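PDB 5MGY: FAD:protein FMN transferase from Pseudomonas stutzeri ATCC 14405 = CCUG 16156, which probably transfers FMN from FAD to threonine side chains of target proteins, using magnesium as cofactor, and matures NosR for nitrous oxide reduction. Local coordinates for residues H39-A44 / I168-A173; H243-D246 / Q251-E254. All blocks are in the same frame, centred on the assembly; numbering follows the deposited sequence.

Contact 1 of 2, residues H39-A44 / I168-A173; sequences HGEVEA and IDRLKA. Unlike the reference sequence in segment 39-44: G40 (reference Ser).
E41 and R170 are the nearest pair of CA atoms between two helical segments, 39-44 and 168-173, with 7.7 Å between E41 CA and R170 CA. At that separation the backbones do not meet, and the gap is bridged by two long side chains, both of which set out toward the other helix. The pair forms a side-on salt bridge made of two hydrogen bonds, one to each oxygen. R170 NE gives its hydrogen to E41 OE1 at 2.6 Å, and R170 NH2 gives one to E41 OE2 at 2.7 Å, so that one side of the guanidinium grips both carboxylate oxygens. The planes of the two flat groups lie 23° apart; both nitrogens approach from above the carboxylate plane, each oxygen in turn is tilted from the guanidinium plane, and both bonds are bent. The glutamate chain folds at chi2 (-91°), and the arginine chain bends at both chi2 and chi3, which turns NE as well as NH2 toward the acid. Both helices, 35-53 and 159-173, pack on the antiparallel sheet of this ApbE-family fold. V42 rests on Y22 and V24 of strand 21-28, while I168 reaches Y179 and V181 of strand 179-183, and L171 touches Y179 as well as L38 of the other helix. Branched and aliphatic residues suit these sheet-facing positions; charged ones suit the surface seam between the helices, where two opposite charges can pair while staying partly exposed. K172 NZ makes a separate salt bridge with E190 OE2, and E43 OE2 hydrogen-bonds Y22 OH.

Contact 2 of 2, residues H243-D246 / Q251-E254; sequences HTLD and QPIE
T244 and D246 bind the backbone of 251-254 through two main-chain hydrogen bonds: I253 N donates to T244 O at 3.1 Å with a fairly straight N-H...O angle of 162°, and D246 N donates to Q251 O at 3.0 Å. Together they form a single antiparallel beta bridge in the loop between strands 239-241 and 257-264, closing the turn between D246 and Q251. L245 and P252 are its non-hydrogen-bonded pair, with 4.2 Å between their CA atoms. This place tolerates a proline, because the bridge asks no N-H of P252. CA-H...O contacts add to the bonds, with P252 CA 3.3 Å from T244 O and L245 CA set against Q251 O. The side chain of D246 turns to the loop itself, where OD2 accepts a hydrogen bond from S249 N; a short carboxylate can accept from a backbone N-H of the same loop. Outward from the backbone, I253 carries CG1 in the crowded position between its backbone N and carbonyl carbon (chi1 55°), which brings CD1 to 4.1 Å from T244 CB. Its CG1 and CG2 also lie beside T244 O. With an alanine here in place of I253, T244 CB would probably lose its apolar neighbour and a gap would be likely to open toward M278 of helix 267-292, which the isoleucine touches. T244 itself packs on V279 of that helix, its side chain about 6 Å from that of T275, a magnesium ligand. L245 suits the buried place against L105, L106 and W109. Its CD2 methyl also lies over the bridge, 4.1 Å from P252 CG and 3.8 Å from P252 N.

In the fold
The two contacts lie on opposite sides of the chain's centre, about 35 Å apart between centres, and share no helix or strand. Contact 1 joins two helices distant in sequence, 35-53 and 159-173, at the surface, and relies on charge; neither touching residue is fully buried. Contact 2 is local, drawing together two parts of one loop through main-chain bonds, and is partly buried, with apolar side chains packed against helices 103-108 and 267-292. They differ too in their distance from the metal: contact 1 stands away from it, whereas the T244 side chain of contact 2 comes within about 9 Å of the bound magnesium.

Contact 1 of 2, residues H39-A44 / I168-A173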
loop_
_atom_site.group_PDB
_atom_site.type_symbol
_atom_site.label_atom_id
_atom_site.label_comp_id
_atom_site.label_asym_id
_atom_site.label_seq_id
_atom_site.Cartn_x
_atom_site.Cartn_y
_atom_site.Cartn_z
ATOM N N HIS A 39 -2.504 -5.648 -21.490
ATOM C CA HIS A 39 -3.590 -6.087 -20.664
ATOM C C HIS A 39 -3.334 -7.525 -20.190
ATOM O O HIS A 39 -3.557 -7.820 -19.045
ATOM C CB HIS A 39 -4.841 -6.008 -21.481
ATOM C CG HIS A 39 -6.087 -5.985 -20.689
ATOM N ND1 HIS A 39 -6.492 -7.042 -19.901
ATOM C CD2 HIS A 39 -7.058 -5.052 -20.610
ATOM C CE1 HIS A 39 -7.654 -6.753 -19.347
ATOM N NE2 HIS A 39 -8.015 -5.545 -19.757
ATOM N N GLY A 40 -2.832 -8.383 -21.061
ATOM C CA GLY A 40 -2.410 -9.714 -20.675
ATOM C C GLY A 40 -1.147 -9.763 -19.816
ATOM O O GLY A 40 -1.070 -10.617 -18.936
ATOM N N GLU A 41 -0.157 -8.898 -20.062
ATOM C CA GLU A 41 1.015 -8.803 -19.157
ATOM C C GLU A 41 0.624 -8.356 -17.707
ATOM O O GLU A 41 1.125 -8.883 -16.716
ATOM C CB GLU A 41 2.074 -7.864 -19.752
ATOM C CG GLU A 41 2.825 -8.438 -20.961
ATOM C CD GLU A 41 4.105 -9.190 -20.603
ATOM O OE1 GLU A 41 4.597 -9.111 -19.448
ATOM O OE2 GLU A 41 4.671 -9.819 -21.508
ATOM N N VAL A 42 -0.330 -7.426 -17.643
ATOM C CA VAL A 42 -0.810 -6.953 -16.363
ATOM C C VAL A 42 -1.624 -8.015 -15.657
ATOM O O VAL A 42 -1.632 -8.075 -14.428
ATOM C CB VAL A 42 -1.649 -5.645 -16.445
ATOM C CG1 VAL A 42 -2.319 -5.319 -15.108
ATOM C CG2 VAL A 42 -0.774 -4.462 -16.819
ATOM N N GLU A 43 -2.343 -8.825 -16.410
ATOM C CA GLU A 43 -3.184 -9.821 -15.781
ATOM C C GLU A 43 -2.352 -10.962 -15.262
ATOM O O GLU A 43 -2.672 -11.538 -14.244
ATOM C CB GLU A 43 -4.223 -10.311 -16.747
ATOM C CG GLU A 43 -5.532 -10.683 -16.056
ATOM C CD GLU A 43 -6.457 -9.497 -15.884
ATOM O OE1 GLU A 43 -6.979 -9.306 -14.785
ATOM O OE2 GLU A 43 -6.681 -8.764 -16.869
ATOM N N ALA A 44 -1.284 -11.259 -15.967
ATOM C CA ALA A 44 -0.373 -12.303 -15.586
ATOM C C ALA A 44 0.253 -11.967 -14.266
ATOM O O ALA A 44 0.320 -12.794 -13.405
ATOM C CB ALA A 44 0.732 -12.460 -16.627
ATOM N N ILE A 168 5.090 -1.538 -14.033
ATOM C CA ILE A 168 5.994 -0.570 -14.656
ATOM C C ILE A 168 7.327 -1.182 -15.151
ATOM O O ILE A 168 7.829 -0.799 -16.184
ATOM C CB ILE A 168 6.217 0.638 -13.733
ATOM C CG1 ILE A 168 4.930 1.457 -13.676
ATOM C CG2 ILE A 168 7.356 1.532 -14.222
ATOM C CD1 ILE A 168 4.936 2.574 -12.632
ATOM N N ASP A 169 7.924 -2.109 -14.443
ATOM C CA ASP A 169 9.145 -2.716 -14.967
ATOM C C ASP A 169 8.851 -3.356 -16.334
ATOM O O ASP A 169 9.677 -3.284 -17.246
ATOM C CB ASP A 169 9.745 -3.736 -13.986
ATOM C CG ASP A 169 10.261 -3.077 -12.680
ATOM O OD1 ASP A 169 10.489 -1.844 -12.631
ATOM O OD2 ASP A 169 10.433 -3.790 -11.659
ATOM N N ARG A 170 7.662 -3.945 -16.462
ATOM C CA ARG A 170 7.259 -4.636 -17.679
ATOM C C ARG A 170 6.925 -3.771 -18.835
ATOM O O ARG A 170 7.197 -4.167 -19.956
ATOM C CB ARG A 170 6.050 -5.527 -17.467
ATOM C CG ARG A 170 6.429 -6.877 -16.891
ATOM C CD ARG A 170 7.438 -7.667 -17.726
ATOM N NE ARG A 170 6.951 -8.029 -19.066
ATOM C CZ ARG A 170 7.730 -8.519 -20.042
ATOM N NH1 ARG A 170 9.045 -8.655 -19.831
ATOM N NH2 ARG A 170 7.209 -8.845 -21.235
ATOM N N LEU A 171 6.263 -2.647 -18.578
ATOM C CA LEU A 171 6.014 -1.650 -19.601
ATOM C C LEU A 171 7.334 -1.066 -20.080
ATOM O O LEU A 171 7.471 -0.831 -21.266
ATOM C CB LEU A 171 5.129 -0.518 -19.087
ATOM C CG LEU A 171 3.767 -0.816 -18.512
ATOM C CD1 LEU A 171 2.998 0.480 -18.490
ATOM C CD2 LEU A 171 3.025 -1.850 -19.311
ATOM N N LYS A 172 8.280 -0.825 -19.166
ATOM C CA LYS A 172 9.596 -0.322 -19.536
ATOM C C LYS A 172 10.316 -1.362 -20.343
ATOM O O LYS A 172 10.880 -1.053 -21.377
ATOM C CB LYS A 172 10.441 0.092 -18.345
ATOM C CG LYS A 172 10.047 1.438 -17.803
ATOM C CD LYS A 172 10.859 1.893 -16.585
ATOM C CE LYS A 172 10.155 3.148 -16.063
ATOM N NZ LYS A 172 10.954 3.891 -15.075
ATOM N N ALA A 173 10.265 -2.599 -19.908
ATOM C CA ALA A 173 10.979 -3.645 -20.620
ATOM C C ALA A 173 10.463 -3.814 -22.080
ATOM O O ALA A 173 11.241 -4.080 -23.002
ATOM C CB ALA A 173 10.931 -4.954 -19.829
#

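Contact 2 of 2, residues H243-D246 / Q251-E254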
loop_
_atom_site.group_PDB
_atom_site.type_symbol
_atom_site.label_atom_id
_atom_site.label_comp_id
_atom_site.label_asym_id
_atom_site.label_seq_id
_atom_site.Cartn_x
_atom_site.Cartn_y
_atom_site.Cartn_z
ATOM N N HIS A 243 -10.288 -0.355 10.923
ATOM C CA HIS A 243 -9.675 -1.663 10.743
ATOM C C HIS A 243 -8.136 -1.598 10.897
ATOM O O HIS A 243 -7.442 -2.577 10.645
ATOM C CB HIS A 243 -10.114 -2.279 9.383
ATOM C CG HIS A 243 -11.499 -2.873 9.396
ATOM N ND1 HIS A 243 -11.938 -3.784 8.450
ATOM C CD2 HIS A 243 -12.537 -2.704 10.256
ATOM C CE1 HIS A 243 -13.183 -4.148 8.719
ATOM N NE2 HIS A 243 -13.571 -3.509 9.811
ATOM N N THR A 244 -7.587 -0.470 11.321
ATOM C CA THR A 244 -6.148 -0.378 11.486
ATOM C C THR A 244 -5.760 -0.647 12.950
ATOM O O THR A 244 -6.309 -0.066 13.883
ATOM C CB THR A 244 -5.626 0.983 11.011
ATOM O OG1 THR A 244 -6.221 1.304 9.754
ATOM C CG2 THR A 244 -4.101 0.942 10.820
ATOM N N LEU A 245 -4.788 -1.536 13.135
ATOM C CA LEU A 245 -4.341 -1.972 14.470
ATOM C C LEU A 245 -2.974 -1.438 14.802
ATOM O O LEU A 245 -2.127 -1.426 13.923
ATOM C CB LEU A 245 -4.246 -3.502 14.476
ATOM C CG LEU A 245 -5.564 -4.227 14.208
ATOM C CD1 LEU A 245 -5.290 -5.661 13.828
ATOM C CD2 LEU A 245 -6.438 -4.146 15.447
ATOM N N ASP A 246 -2.742 -1.031 16.050
ATOM C CA ASP A 246 -1.376 -0.786 16.486
ATOM C C ASP A 246 -0.674 -2.143 16.684
ATOM O O ASP A 246 -1.178 -3.001 17.422
ATOM C CB ASP A 246 -1.307 0.037 17.755
ATOM C CG ASP A 246 0.098 0.545 18.023
ATOM O OD1 ASP A 246 0.315 1.782 17.905
ATOM O OD2 ASP A 246 0.991 -0.272 18.312
ATOM N N GLN A 251 -4.803 -3.483 20.132
ATOM C CA GLN A 251 -6.073 -2.854 19.778
ATOM C C GLN A 251 -6.060 -1.950 18.524
ATOM O O GLN A 251 -4.991 -1.606 17.986
ATOM C CB GLN A 251 -6.585 -2.062 20.979
ATOM C CG GLN A 251 -6.907 -2.944 22.159
ATOM C CD GLN A 251 -6.395 -2.356 23.435
ATOM O OE1 GLN A 251 -5.192 -2.210 23.601
ATOM N NE2 GLN A 251 -7.300 -1.985 24.340
ATOM N N PRO A 252 -7.261 -1.545 18.068
ATOM C CA PRO A 252 -7.299 -0.565 17.038
ATOM C C PRO A 252 -7.001 0.881 17.516
ATOM O O PRO A 252 -7.126 1.257 18.733
ATOM C CB PRO A 252 -8.724 -0.706 16.466
ATOM C CG PRO A 252 -9.370 -1.841 17.185
ATOM C CD PRO A 252 -8.624 -1.911 18.473
ATOM N N ILE A 253 -6.601 1.651 16.505
ATOM C CA ILE A 253 -6.146 2.982 16.658
ATOM C C ILE A 253 -7.271 3.861 17.157
ATOM O O ILE A 253 -8.417 3.703 16.737
ATOM C CB ILE A 253 -5.612 3.552 15.338
ATOM C CG1 ILE A 253 -6.665 3.453 14.216
ATOM C CG2 ILE A 253 -4.329 2.856 14.953
ATOM C CD1 ILE A 253 -6.422 4.455 13.123
ATOM N N GLU A 254 -6.902 4.786 18.041
ATOM C CA GLU A 254 -7.825 5.717 18.675
ATOM C C GLU A 254 -7.838 7.089 18.050
ATOM O O GLU A 254 -8.810 7.773 18.185
ATOM C CB GLU A 254 -7.444 5.861 20.156
ATOM C CG GLU A 254 -7.572 4.549 20.934
ATOM C CD GLU A 254 -8.560 4.605 22.104
ATOM O OE1 GLU A 254 -8.551 5.548 22.932
ATOM O OE2 GLU A 254 -9.351 3.669 22.178
#